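Local coordinates for DNA alpha-glucosyltransferase (PDB 1XV5), which is a bacteriophage T4 glycosyltransferase of the GT-B fold, with two Rossmann-like domains and uridine-5'-diphosphate bound in the model, at residues I319-K324 and I347-N352; Y213-F218 and Y292-L297; V38-K43 and V60-E65; F7-L12 and S83-S88. All coordinates share one frame; numbering follows the deposited sequence.

The four contacts fall into two pairs on opposite sides of the chain's centre, each reaching one of the two parallel sheets of the GT-B fold. Contacts 1 and 2 touch through strands 319-323 and 288-293, and F349 of the first packs on F218 of the second. Contacts 3 and 4 adjoin through strands 34-40 and 3-8, joined by backbone bonds such as that between V38 and M8. Contacts 1, 2 and 4 are largely buried, contact 3 only partly. Aromatic rings dominate contact 1, and a methionine on a tyrosine contact 2. At contacts 3 and 4, where strands run out into loops, a carboxylate, a serine hydroxyl and bridging waters bind backbone groups.

Contact 1: I319-K324 and I347-N352; sequences IPVFWK and IWFDEN
V321 meets both I347 and F349 on one face of the sheet, its CG2 4.0 Å from I347 CB and its CG1 3.9 Å from F349 CB. I347 CD1 extends the same apolar row to I319 CG2, 3.6 Å away. Further along, W323 and F349 lie rim to rim with planes only 20° apart, W323 CZ3 touching F349 CD1 at 3.7 Å. On the other face, F322 turns its edge toward the face of the W348 indole in an offset edge-to-face pair, planes at 68°. CG of W348 is anti to its carbonyl carbon (chi1 -60°), which brings the six-membered ring back beside F322 CB, with W348 CZ3 3.5 Å from it.

Between these two layers runs a parallel beta ladder. I347 N binds P320 O at 2.9 Å, F322 N returns to I347 O, F349 N reaches F322 O, and K324 N closes on F349 O. The strands belong to a beta-alpha-beta unit through helix 324-329, with 347-349 at the outer edge of its sheet. At the polar end, the extended K324 chain runs alongside D350, and NZ forms a long, weak salt bridge to OD2 (3.3 Å). Backbone bonds and aromatic packing thus probably contribute more to holding this edge strand than the ion pair, which lies in a partly exposed position.

Contact 2: Y213-F218 and Y292-L297; sequences YQMFDF and YQLSKL
M215 lays its thioether over one face of the Y292 ring, a Met-aromatic contact by which helix 212-223 packs against strand 288-293 of one of the two Rossmann-like domains. CE sits almost on the ring normal, 3.5 Å from the Y292 centroid, as a CH-pi contact, while SD is displaced toward the rim, 3.4 Å from Y292 CD1. The methionine chain bends at its second torsion (chi2 66°), crossing the tyrosine at about a right angle.

Apolar packing continues at L294, whose CD1 lies 4.1 Å from Q214 CB and 4.2 Å from M215 SD. The polar contact is at the more exposed end: Q214 and K296 approach from opposite directions, bringing OE1 and NZ to 3.0 Å.

Aromatic edges meet at the other end. F218 is turned so that the Y292 hydroxyl, which also has a weak hydrogen bond with N200, lies in the plane of its ring, with F218 CE2 and Y292 OH 3.5 Å apart.

Contact 3: V38-K43 and V60-E65; sequences VYAKDK and VILAKE
A40 and V60 form a parallel bridge where strand 34-40 meets 58-60, the outermost strand of its Rossmann-like sheet. V60 N binds Y39 O, and V60 O receives K41 N at 2.8 Å from well above its carbonyl plane.

The tight part lies beyond this bridge. There the D42 carboxylate forks around two successive backbone amides: OD2 accepts L62 N at 2.8 Å and OD1 accepts A63 N at 2.9 Å, each through its syn lone pair. OD1 also bonds to T93 of helix 91-103, so the carboxylate is fixed in its rotation and connects the strand end to both the loop and that helix. Beneath the bridge, V38 CG1 touches V60 CG1 at 3.7 Å, and A40 CB meets L62 CD1 at the same distance. L62 continues inward against helices 66-73 and 91-103.

The outer side is looser. K41 CB comes no nearer to I61 than 4.3 Å, at CG1, and the extended lysine chain leads away from the loop with its exposed end. I61 is itself partly exposed, its CG2 resting against the D42 carboxylate. The loop is also closed on itself by E65, which precedes helix 66-73: its OE2 takes the I61 N-H on the anti side but 34° out of the carboxylate plane, at 2.9 Å and in a nearly straight bond of 174°.

Contact 4: F7-L12 and S83-S88; sequences FMARGL and SVPATS
A9 N makes a weak, bent bond to S83 O (3.0 Å) as strand 3-8 runs out into a type I turn from M8 to G11. The S83 hydroxyl grips that turn. With OG placed between its own N and carbonyl carbon (chi1 63°), it accepts R10 N at 3.1 Å and packs close to M8 CA. A water hydrogen-bonded to the same OG donates to G11 O, a second, indirect tie.

R10 lies along the other segment. Its CB is tightly packed against V84 O at 3.0 Å, and the chain, extended from CG to NE, carries the guanidinium past A86, whose CB is 3.2 Å from NH1. One water bridges NH1 and V84 O; a second donates to R10 O and accepts from A86 N, 2.9 Å from each atom. NE is held by a salt bridge to E13. The R10 side chain is about 10 Å from the bound uridine-5'-diphosphate. On the apolar side, A9 CB sits over one face of the F7 ring, offset toward its rim, and touches P85 CD at 3.8 Å.

Both loops leave the C-terminal ends of 3-8 and 78-83, neighbouring interior strands of a Rossmann-like parallel sheet, where loops of such folds commonly line the ligand cleft. Y97 of helix 91-103 packs against F7, A9, V84 and P85, whereas M8 turns to helix 17-30 and strand 34-40.

Contact 1: I319-K324 and I347-N352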
loop_
_atom_site.group_PDB
_atom_site.type_symbol
_atom_site.label_atom_id
_atom_site.label_comp_id
_atom_site.label_asym_id
_atom_site.label_seq_id
_atom_site.Cartn_x
_atom_site.Cartn_y
_atom_site.Cartn_z
ATOM N N ILE A 319 -0.636 -12.715 13.976
ATOM C CA ILE A 319 -2.019 -12.348 14.250
ATOM C C ILE A 319 -2.162 -10.874 13.891
ATOM O O ILE A 319 -1.461 -10.029 14.444
ATOM C CB ILE A 319 -2.378 -12.529 15.736
ATOM C CG1 ILE A 319 -2.494 -14.018 16.064
ATOM C CG2 ILE A 319 -3.687 -11.799 16.047
ATOM C CD1 ILE A 319 -3.621 -14.727 15.328
ATOM N N PRO A 320 -3.060 -10.550 12.948
ATOM C CA PRO A 320 -3.239 -9.149 12.559
ATOM C C PRO A 320 -4.014 -8.324 13.573
ATOM O O PRO A 320 -5.076 -8.735 14.044
ATOM C CB PRO A 320 -4.001 -9.239 11.233
ATOM C CG PRO A 320 -3.718 -10.623 10.735
ATOM C CD PRO A 320 -3.746 -11.444 12.000
ATOM N N VAL A 321 -3.478 -7.159 13.905
ATOM C CA VAL A 321 -4.152 -6.249 14.814
ATOM C C VAL A 321 -4.373 -4.999 13.963
ATOM O O VAL A 321 -3.419 -4.292 13.639
ATOM C CB VAL A 321 -3.282 -5.925 16.044
ATOM C CG1 VAL A 321 -4.009 -4.931 16.947
ATOM C CG2 VAL A 321 -2.970 -7.216 16.816
ATOM N N PHE A 322 -5.630 -4.758 13.584
ATOM C CA PHE A 322 -5.999 -3.616 12.740
ATOM C C PHE A 322 -6.827 -2.574 13.492
ATOM O O PHE A 322 -7.442 -2.872 14.514
ATOM C CB PHE A 322 -6.844 -4.063 11.537
ATOM C CG PHE A 322 -6.146 -4.993 10.568
ATOM C CD1 PHE A 322 -4.768 -5.175 10.589
ATOM C CD2 PHE A 322 -6.893 -5.652 9.589
ATOM C CE1 PHE A 322 -4.139 -6.000 9.648
ATOM C CE2 PHE A 322 -6.280 -6.477 8.644
ATOM C CZ PHE A 322 -4.898 -6.652 8.672
ATOM N N TRP A 323 -6.861 -1.357 12.951
ATOM C CA TRP A 323 -7.633 -0.263 13.541
ATOM C C TRP A 323 -9.120 -0.574 13.369
ATOM O O TRP A 323 -9.598 -0.755 12.250
ATOM C CB TRP A 323 -7.279 1.054 12.839
ATOM C CG TRP A 323 -7.884 2.276 13.460
ATOM C CD1 TRP A 323 -8.916 3.020 12.969
ATOM C CD2 TRP A 323 -7.480 2.905 14.680
ATOM N NE1 TRP A 323 -9.180 4.079 13.808
ATOM C CE2 TRP A 323 -8.313 4.032 14.866
ATOM C CE3 TRP A 323 -6.492 2.627 15.636
ATOM C CZ2 TRP A 323 -8.188 4.883 15.971
ATOM C CZ3 TRP A 323 -6.367 3.475 16.736
ATOM C CH2 TRP A 323 -7.213 4.591 16.891
ATOM N N LYS A 324 -9.845 -0.633 14.481
ATOM C CA LYS A 324 -11.273 -0.950 14.455
ATOM C C LYS A 324 -12.122 -0.169 13.451
ATOM O O LYS A 324 -12.822 -0.771 12.630
ATOM C CB LYS A 324 -11.866 -0.777 15.857
ATOM C CG LYS A 324 -13.319 -1.227 15.975
ATOM C CD LYS A 324 -13.853 -0.996 17.384
ATOM C CE LYS A 324 -15.260 -1.557 17.536
ATOM N NZ LYS A 324 -15.837 -1.279 18.879
ATOM N N ILE A 347 -7.694 -9.020 15.181
ATOM C CA ILE A 347 -7.953 -8.333 16.441
ATOM C C ILE A 347 -8.172 -6.872 16.078
ATOM O O ILE A 347 -7.279 -6.223 15.533
ATOM C CB ILE A 347 -6.761 -8.462 17.409
ATOM C CG1 ILE A 347 -6.610 -9.928 17.831
ATOM C CG2 ILE A 347 -6.965 -7.550 18.621
ATOM C CD1 ILE A 347 -5.452 -10.207 18.774
ATOM N N TRP A 348 -9.367 -6.359 16.356
ATOM C CA TRP A 348 -9.667 -4.972 16.022
ATOM C C TRP A 348 -9.322 -4.017 17.155
ATOM O O TRP A 348 -10.067 -3.869 18.124
ATOM C CB TRP A 348 -11.141 -4.832 15.617
ATOM C CG TRP A 348 -11.489 -5.670 14.410
ATOM C CD1 TRP A 348 -12.163 -6.860 14.400
ATOM C CD2 TRP A 348 -11.131 -5.401 13.047
ATOM N NE1 TRP A 348 -12.248 -7.346 13.113
ATOM C CE2 TRP A 348 -11.622 -6.471 12.266
ATOM C CE3 TRP A 348 -10.442 -4.359 12.412
ATOM C CZ2 TRP A 348 -11.446 -6.530 10.877
ATOM C CZ3 TRP A 348 -10.265 -4.419 11.028
ATOM C CH2 TRP A 348 -10.767 -5.498 10.278
ATOM N N PHE A 349 -8.164 -3.381 17.010
ATOM C CA PHE A 349 -7.637 -2.426 17.975
ATOM C C PHE A 349 -8.667 -1.341 18.257
ATOM O O PHE A 349 -9.080 -0.621 17.353
ATOM C CB PHE A 349 -6.360 -1.810 17.404
ATOM C CG PHE A 349 -5.602 -0.951 18.375
ATOM C CD1 PHE A 349 -6.012 0.351 18.645
ATOM C CD2 PHE A 349 -4.465 -1.443 19.006
ATOM C CE1 PHE A 349 -5.294 1.158 19.532
ATOM C CE2 PHE A 349 -3.739 -0.649 19.894
ATOM C CZ PHE A 349 -4.157 0.657 20.156
ATOM N N ASP A 350 -9.067 -1.222 19.519
ATOM C CA ASP A 350 -10.069 -0.237 19.920
ATOM C C ASP A 350 -9.440 0.808 20.831
ATOM O O ASP A 350 -9.155 0.529 21.997
ATOM C CB ASP A 350 -11.212 -0.935 20.663
ATOM C CG ASP A 350 -12.407 -0.029 20.873
ATOM O OD1 ASP A 350 -12.237 1.206 20.808
ATOM O OD2 ASP A 350 -13.514 -0.553 21.115
ATOM N N GLU A 351 -9.236 2.013 20.309
ATOM C CA GLU A 351 -8.620 3.074 21.098
ATOM C C GLU A 351 -9.459 3.444 22.321
ATOM O O GLU A 351 -8.938 3.997 23.289
ATOM C CB GLU A 351 -8.395 4.320 20.238
ATOM C CG GLU A 351 -9.641 5.153 20.000
ATOM C CD GLU A 351 -9.341 6.442 19.255
ATOM O OE1 GLU A 351 -8.324 7.092 19.581
ATOM O OE2 GLU A 351 -10.123 6.808 18.354
ATOM N N ASN A 352 -10.751 3.140 22.273
ATOM C CA ASN A 352 -11.647 3.447 23.385
ATOM C C ASN A 352 -11.726 2.315 24.402
ATOM O O ASN A 352 -12.375 2.444 25.441
ATOM C CB ASN A 352 -13.041 3.775 22.856
ATOM C CG ASN A 352 -13.101 5.136 22.190
ATOM O OD1 ASN A 352 -13.971 5.394 21.360
ATOM N ND2 ASN A 352 -12.181 6.020 22.564
#

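Contact 2: Y213-F218 and Y292-L297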
loop_
_atom_site.group_PDB
_atom_site.type_symbol
_atom_site.label_atom_id
_atom_site.label_comp_id
_atom_site.label_asym_id
_atom_site.label_seq_id
_atom_site.Cartn_x
_atom_site.Cartn_y
_atom_site.Cartn_z
ATOM N N TYR A 213 1.433 6.819 16.408
ATOM C CA TYR A 213 1.292 7.384 17.749
ATOM C C TYR A 213 0.469 6.453 18.626
ATOM O O TYR A 213 0.719 6.330 19.826
ATOM C CB TYR A 213 0.617 8.756 17.706
ATOM C CG TYR A 213 1.553 9.884 17.357
ATOM C CD1 TYR A 213 1.349 10.658 16.217
ATOM C CD2 TYR A 213 2.657 10.168 18.161
ATOM C CE1 TYR A 213 2.223 11.694 15.882
ATOM C CE2 TYR A 213 3.540 11.197 17.836
ATOM C CZ TYR A 213 3.317 11.956 16.695
ATOM O OH TYR A 213 4.192 12.975 16.365
ATOM N N GLN A 214 -0.519 5.802 18.021
ATOM C CA GLN A 214 -1.370 4.881 18.756
ATOM C C GLN A 214 -0.592 3.644 19.196
ATOM O O GLN A 214 -0.899 3.039 20.229
ATOM C CB GLN A 214 -2.589 4.502 17.906
ATOM C CG GLN A 214 -3.638 5.624 17.816
ATOM C CD GLN A 214 -3.158 6.864 17.058
ATOM O OE1 GLN A 214 -3.526 7.991 17.396
ATOM N NE2 GLN A 214 -2.352 6.657 16.024
ATOM N N MET A 215 0.427 3.275 18.424
ATOM C CA MET A 215 1.253 2.126 18.779
ATOM C C MET A 215 2.123 2.499 19.988
ATOM O O MET A 215 2.266 1.714 20.930
ATOM C CB MET A 215 2.143 1.720 17.600
ATOM C CG MET A 215 2.828 0.368 17.779
ATOM S SD MET A 215 1.652 -1.011 17.822
ATOM C CE MET A 215 2.645 -2.279 18.612
ATOM N N PHE A 216 2.701 3.698 19.960
ATOM C CA PHE A 216 3.526 4.165 21.075
ATOM C C PHE A 216 2.674 4.181 22.339
ATOM O O PHE A 216 3.124 3.785 23.416
ATOM C CB PHE A 216 4.041 5.588 20.823
ATOM C CG PHE A 216 5.201 5.668 19.869
ATOM C CD1 PHE A 216 6.387 4.986 20.128
ATOM C CD2 PHE A 216 5.122 6.463 18.728
ATOM C CE1 PHE A 216 7.478 5.098 19.265
ATOM C CE2 PHE A 216 6.208 6.581 17.864
ATOM C CZ PHE A 216 7.386 5.898 18.132
ATOM N N ASP A 217 1.437 4.645 22.191
ATOM C CA ASP A 217 0.499 4.747 23.304
ATOM C C ASP A 217 0.175 3.361 23.856
ATOM O O ASP A 217 0.189 3.146 25.070
ATOM C CB ASP A 217 -0.787 5.433 22.833
ATOM C CG ASP A 217 -1.662 5.903 23.986
ATOM O OD1 ASP A 217 -2.903 5.866 23.845
ATOM O OD2 ASP A 217 -1.115 6.328 25.023
ATOM N N PHE A 218 -0.107 2.420 22.960
ATOM C CA PHE A 218 -0.440 1.062 23.373
ATOM C C PHE A 218 0.745 0.398 24.070
ATOM O O PHE A 218 0.568 -0.362 25.017
ATOM C CB PHE A 218 -0.874 0.227 22.163
ATOM C CG PHE A 218 -1.510 -1.091 22.526
ATOM C CD1 PHE A 218 -2.617 -1.138 23.372
ATOM C CD2 PHE A 218 -1.025 -2.282 21.998
ATOM C CE1 PHE A 218 -3.232 -2.355 23.681
ATOM C CE2 PHE A 218 -1.629 -3.501 22.299
ATOM C CZ PHE A 218 -2.735 -3.540 23.141
ATOM N N TYR A 292 0.927 -5.233 13.825
ATOM C CA TYR A 292 0.033 -4.093 13.915
ATOM C C TYR A 292 0.015 -3.227 12.669
ATOM O O TYR A 292 1.056 -2.888 12.114
ATOM C CB TYR A 292 0.431 -3.218 15.104
ATOM C CG TYR A 292 0.307 -3.904 16.443
ATOM C CD1 TYR A 292 -0.648 -3.489 17.371
ATOM C CD2 TYR A 292 1.142 -4.967 16.783
ATOM C CE1 TYR A 292 -0.770 -4.120 18.612
ATOM C CE2 TYR A 292 1.029 -5.606 18.020
ATOM C CZ TYR A 292 0.072 -5.175 18.927
ATOM O OH TYR A 292 -0.045 -5.803 20.150
ATOM N N GLN A 293 -1.189 -2.873 12.241
ATOM C CA GLN A 293 -1.382 -2.007 11.086
ATOM C C GLN A 293 -2.538 -1.152 11.569
ATOM O O GLN A 293 -3.693 -1.579 11.549
ATOM C CB GLN A 293 -1.772 -2.829 9.858
ATOM C CG GLN A 293 -1.348 -2.185 8.547
ATOM C CD GLN A 293 -2.217 -1.006 8.159
ATOM O OE1 GLN A 293 -2.929 -0.441 8.987
ATOM N NE2 GLN A 293 -2.157 -0.626 6.891
ATOM N N LEU A 294 -2.215 0.051 12.029
ATOM C CA LEU A 294 -3.222 0.928 12.596
ATOM C C LEU A 294 -3.659 2.112 11.744
ATOM O O LEU A 294 -3.990 3.176 12.275
ATOM C CB LEU A 294 -2.730 1.411 13.965
ATOM C CG LEU A 294 -2.292 0.284 14.909
ATOM C CD1 LEU A 294 -1.735 0.877 16.200
ATOM C CD2 LEU A 294 -3.473 -0.643 15.203
ATOM N N SER A 295 -3.680 1.931 10.430
ATOM C CA SER A 295 -4.116 3.008 9.550
ATOM C C SER A 295 -5.551 3.381 9.909
ATOM O O SER A 295 -6.397 2.515 10.150
ATOM C CB SER A 295 -4.019 2.584 8.084
ATOM O OG SER A 295 -2.660 2.547 7.687
ATOM N N LYS A 296 -5.811 4.682 9.939
ATOM C CA LYS A 296 -7.116 5.205 10.326
ATOM C C LYS A 296 -7.617 6.298 9.389
ATOM O O LYS A 296 -8.000 7.387 9.834
ATOM C CB LYS A 296 -7.012 5.750 11.750
ATOM C CG LYS A 296 -5.837 6.717 11.928
ATOM C CD LYS A 296 -5.294 6.695 13.346
ATOM C CE LYS A 296 -6.327 7.179 14.343
ATOM N NZ LYS A 296 -5.816 7.098 15.735
ATOM N N LEU A 297 -7.617 6.005 8.093
ATOM C CA LEU A 297 -8.084 6.965 7.102
ATOM C C LEU A 297 -9.534 7.346 7.355
ATOM O O LEU A 297 -10.318 6.548 7.873
ATOM C CB LEU A 297 -7.980 6.375 5.691
ATOM C CG LEU A 297 -6.586 6.219 5.085
ATOM C CD1 LEU A 297 -6.686 5.403 3.805
ATOM C CD2 LEU A 297 -5.981 7.595 4.807
#

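Contact 3: V38-K43 and V60-E65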
loop_
_atom_site.group_PDB
_atom_site.type_symbol
_atom_site.label_atom_id
_atom_site.label_comp_id
_atom_site.label_asym_id
_atom_site.label_seq_id
_atom_site.Cartn_x
_atom_site.Cartn_y
_atom_site.Cartn_z
ATOM N N VAL A 38 8.384 -0.197 -16.430
ATOM C CA VAL A 38 9.194 0.990 -16.672
ATOM C C VAL A 38 8.955 2.070 -15.624
ATOM O O VAL A 38 7.820 2.314 -15.228
ATOM C CB VAL A 38 8.856 1.584 -18.057
ATOM C CG1 VAL A 38 9.698 2.820 -18.328
ATOM C CG2 VAL A 38 9.060 0.532 -19.130
ATOM N N TYR A 39 10.025 2.716 -15.172
ATOM C CA TYR A 39 9.877 3.788 -14.199
ATOM C C TYR A 39 10.815 4.948 -14.501
ATOM O O TYR A 39 11.927 4.748 -14.988
ATOM C CB TYR A 39 10.115 3.281 -12.770
ATOM C CG TYR A 39 11.534 2.865 -12.453
ATOM C CD1 TYR A 39 12.014 1.605 -12.810
ATOM C CD2 TYR A 39 12.394 3.731 -11.775
ATOM C CE1 TYR A 39 13.316 1.215 -12.496
ATOM C CE2 TYR A 39 13.692 3.354 -11.461
ATOM C CZ TYR A 39 14.147 2.095 -11.822
ATOM O OH TYR A 39 15.431 1.724 -11.501
ATOM N N ALA A 40 10.348 6.160 -14.221
ATOM C CA ALA A 40 11.140 7.365 -14.447
ATOM C C ALA A 40 12.253 7.425 -13.410
ATOM O O ALA A 40 11.998 7.358 -12.206
ATOM C CB ALA A 40 10.257 8.600 -14.340
ATOM N N LYS A 41 13.488 7.552 -13.883
ATOM C CA LYS A 41 14.649 7.603 -13.003
ATOM C C LYS A 41 15.003 9.038 -12.610
ATOM O O LYS A 41 15.888 9.265 -11.785
ATOM C CB LYS A 41 15.840 6.944 -13.705
ATOM C CG LYS A 41 17.090 6.809 -12.859
ATOM C CD LYS A 41 18.209 6.147 -13.649
ATOM C CE LYS A 41 19.455 5.967 -12.795
ATOM N NZ LYS A 41 20.555 5.324 -13.563
ATOM N N ASP A 42 14.296 9.998 -13.200
ATOM C CA ASP A 42 14.525 11.420 -12.945
ATOM C C ASP A 42 14.614 11.767 -11.465
ATOM O O ASP A 42 15.435 12.590 -11.060
ATOM C CB ASP A 42 13.420 12.244 -13.605
ATOM C CG ASP A 42 13.311 11.976 -15.090
ATOM O OD1 ASP A 42 13.594 12.894 -15.890
ATOM O OD2 ASP A 42 12.951 10.837 -15.457
ATOM N N LYS A 43 13.766 11.142 -10.658
ATOM C CA LYS A 43 13.775 11.392 -9.225
ATOM C C LYS A 43 14.092 10.093 -8.494
ATOM O O LYS A 43 13.523 9.044 -8.802
ATOM C CB LYS A 43 12.418 11.936 -8.775
ATOM C CG LYS A 43 12.360 12.315 -7.307
ATOM C CD LYS A 43 11.024 12.943 -6.954
ATOM C CE LYS A 43 10.974 13.338 -5.488
ATOM N NZ LYS A 43 9.678 13.977 -5.138
ATOM N N VAL A 60 14.244 4.863 -16.940
ATOM C CA VAL A 60 14.375 5.780 -18.059
ATOM C C VAL A 60 14.337 7.211 -17.550
ATOM O O VAL A 60 13.529 7.557 -16.685
ATOM C CB VAL A 60 13.250 5.563 -19.105
ATOM C CG1 VAL A 60 11.890 5.844 -18.486
ATOM C CG2 VAL A 60 13.485 6.453 -20.315
ATOM N N ILE A 61 15.237 8.039 -18.069
ATOM C CA ILE A 61 15.291 9.437 -17.672
ATOM C C ILE A 61 14.410 10.201 -18.646
ATOM O O ILE A 61 14.790 10.428 -19.794
ATOM C CB ILE A 61 16.725 9.989 -17.749
ATOM C CG1 ILE A 61 17.678 9.069 -16.982
ATOM C CG2 ILE A 61 16.768 11.390 -17.158
ATOM C CD1 ILE A 61 19.143 9.441 -17.128
ATOM N N LEU A 62 13.227 10.587 -18.185
ATOM C CA LEU A 62 12.281 11.302 -19.027
ATOM C C LEU A 62 12.852 12.591 -19.600
ATOM O O LEU A 62 12.644 12.899 -20.771
ATOM C CB LEU A 62 11.004 11.612 -18.238
ATOM C CG LEU A 62 10.180 10.411 -17.760
ATOM C CD1 LEU A 62 8.974 10.906 -16.975
ATOM C CD2 LEU A 62 9.730 9.580 -18.949
ATOM N N ALA A 63 13.573 13.336 -18.771
ATOM C CA ALA A 63 14.154 14.601 -19.199
ATOM C C ALA A 63 15.251 14.468 -20.252
ATOM O O ALA A 63 15.553 15.435 -20.953
ATOM C CB ALA A 63 14.695 15.352 -17.990
ATOM N N LYS A 64 15.839 13.282 -20.382
ATOM C CA LYS A 64 16.926 13.101 -21.340
ATOM C C LYS A 64 16.824 11.881 -22.249
ATOM O O LYS A 64 17.628 11.724 -23.169
ATOM C CB LYS A 64 18.255 13.054 -20.588
ATOM C CG LYS A 64 18.468 14.238 -19.663
ATOM C CD LYS A 64 19.791 14.135 -18.938
ATOM C CE LYS A 64 20.026 15.336 -18.039
ATOM N NZ LYS A 64 21.346 15.258 -17.357
ATOM N N GLU A 65 15.844 11.021 -21.999
ATOM C CA GLU A 65 15.675 9.824 -22.811
ATOM C C GLU A 65 14.254 9.687 -23.340
ATOM O O GLU A 65 13.663 8.609 -23.286
ATOM C CB GLU A 65 16.053 8.586 -21.994
ATOM C CG GLU A 65 17.549 8.436 -21.762
ATOM C CD GLU A 65 17.888 7.314 -20.796
ATOM O OE1 GLU A 65 19.052 6.855 -20.803
ATOM O OE2 GLU A 65 17.001 6.897 -20.021
#

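Contact 4: F7-L12 and S83-S88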
loop_
_atom_site.group_PDB
_atom_site.type_symbol
_atom_site.label_atom_id
_atom_site.label_comp_id
_atom_site.label_asym_id
_atom_site.label_seq_id
_atom_site.Cartn_x
_atom_site.Cartn_y
_atom_site.Cartn_z
ATOM N N PHE A 7 3.865 1.509 -16.179
ATOM C CA PHE A 7 4.666 2.724 -16.093
ATOM C C PHE A 7 4.497 3.531 -14.803
ATOM O O PHE A 7 3.390 3.949 -14.461
ATOM C CB PHE A 7 4.293 3.592 -17.305
ATOM C CG PHE A 7 5.155 4.810 -17.506
ATOM C CD1 PHE A 7 4.663 5.888 -18.243
ATOM C CD2 PHE A 7 6.457 4.870 -17.022
ATOM C CE1 PHE A 7 5.453 7.007 -18.498
ATOM C CE2 PHE A 7 7.257 5.987 -17.273
ATOM C CZ PHE A 7 6.752 7.056 -18.014
ATOM N N MET A 8 5.603 3.738 -14.090
ATOM C CA MET A 8 5.606 4.546 -12.870
ATOM C C MET A 8 6.379 5.824 -13.198
ATOM O O MET A 8 7.590 5.903 -12.979
ATOM C CB MET A 8 6.290 3.806 -11.715
ATOM C CG MET A 8 5.401 2.791 -11.010
ATOM S SD MET A 8 6.246 1.948 -9.646
ATOM C CE MET A 8 7.160 0.732 -10.556
ATOM N N ALA A 9 5.670 6.818 -13.728
ATOM C CA ALA A 9 6.281 8.087 -14.120
ATOM C C ALA A 9 6.779 8.941 -12.960
ATOM O O ALA A 9 7.477 9.932 -13.174
ATOM C CB ALA A 9 5.308 8.889 -14.977
ATOM N N ARG A 10 6.425 8.574 -11.734
ATOM C CA ARG A 10 6.882 9.338 -10.575
ATOM C C ARG A 10 8.260 8.826 -10.172
ATOM O O ARG A 10 9.058 9.548 -9.571
ATOM C CB ARG A 10 5.911 9.169 -9.402
ATOM C CG ARG A 10 6.327 9.888 -8.119
ATOM C CD ARG A 10 5.354 9.580 -6.983
ATOM N NE ARG A 10 5.802 10.116 -5.697
ATOM C CZ ARG A 10 5.773 11.402 -5.359
ATOM N NH1 ARG A 10 5.311 12.306 -6.209
ATOM N NH2 ARG A 10 6.210 11.787 -4.167
ATOM N N GLY A 11 8.529 7.576 -10.530
ATOM C CA GLY A 11 9.784 6.935 -10.187
ATOM C C GLY A 11 9.447 5.715 -9.347
ATOM O O GLY A 11 8.274 5.471 -9.065
ATOM N N LEU A 12 10.452 4.941 -8.956
ATOM C CA LEU A 12 10.209 3.757 -8.141
ATOM C C LEU A 12 10.447 4.158 -6.687
ATOM O O LEU A 12 11.585 4.199 -6.218
ATOM C CB LEU A 12 11.148 2.633 -8.565
ATOM C CG LEU A 12 10.745 1.234 -8.099
ATOM C CD1 LEU A 12 11.225 0.209 -9.106
ATOM C CD2 LEU A 12 11.305 0.962 -6.717
ATOM N N SER A 83 1.629 6.097 -11.656
ATOM C CA SER A 83 2.087 7.312 -10.996
ATOM C C SER A 83 2.570 8.321 -12.030
ATOM O O SER A 83 2.947 7.948 -13.142
ATOM C CB SER A 83 3.214 7.004 -10.000
ATOM O OG SER A 83 4.359 6.480 -10.649
ATOM N N VAL A 84 2.547 9.595 -11.660
ATOM C CA VAL A 84 2.984 10.665 -12.551
ATOM C C VAL A 84 4.105 11.459 -11.877
ATOM O O VAL A 84 4.319 11.338 -10.672
ATOM C CB VAL A 84 1.810 11.614 -12.904
ATOM C CG1 VAL A 84 0.662 10.812 -13.516
ATOM C CG2 VAL A 84 1.340 12.363 -11.659
ATOM N N PRO A 85 4.838 12.282 -12.646
ATOM C CA PRO A 85 5.935 13.079 -12.087
ATOM C C PRO A 85 5.556 13.920 -10.867
ATOM O O PRO A 85 4.445 14.442 -10.782
ATOM C CB PRO A 85 6.364 13.946 -13.271
ATOM C CG PRO A 85 6.069 13.067 -14.450
ATOM C CD PRO A 85 4.710 12.512 -14.096
ATOM N N ALA A 86 6.490 14.050 -9.929
ATOM C CA ALA A 86 6.270 14.834 -8.718
ATOM C C ALA A 86 6.484 16.317 -9.012
ATOM O O ALA A 86 7.142 16.677 -9.987
ATOM C CB ALA A 86 7.221 14.377 -7.619
ATOM N N THR A 87 5.933 17.174 -8.158
ATOM C CA THR A 87 6.048 18.617 -8.340
ATOM C C THR A 87 7.475 19.161 -8.253
ATOM O O THR A 87 7.709 20.332 -8.548
ATOM C CB THR A 87 5.188 19.374 -7.308
ATOM O OG1 THR A 87 5.542 18.946 -5.988
ATOM C CG2 THR A 87 3.710 19.108 -7.546
ATOM N N SER A 88 8.428 18.316 -7.868
ATOM C CA SER A 88 9.814 18.762 -7.733
ATOM C C SER A 88 10.724 18.472 -8.926
ATOM O O SER A 88 11.907 18.813 -8.901
ATOM C CB SER A 88 10.432 18.151 -6.473
ATOM O OG SER A 88 10.443 16.736 -6.544
HETATM O O HOH W 1 4.142 12.445 -8.358
HETATM O O HOH W 2 8.775 12.319 -10.203
HETATM O O HOH W 3 5.655 5.497 -8.337
#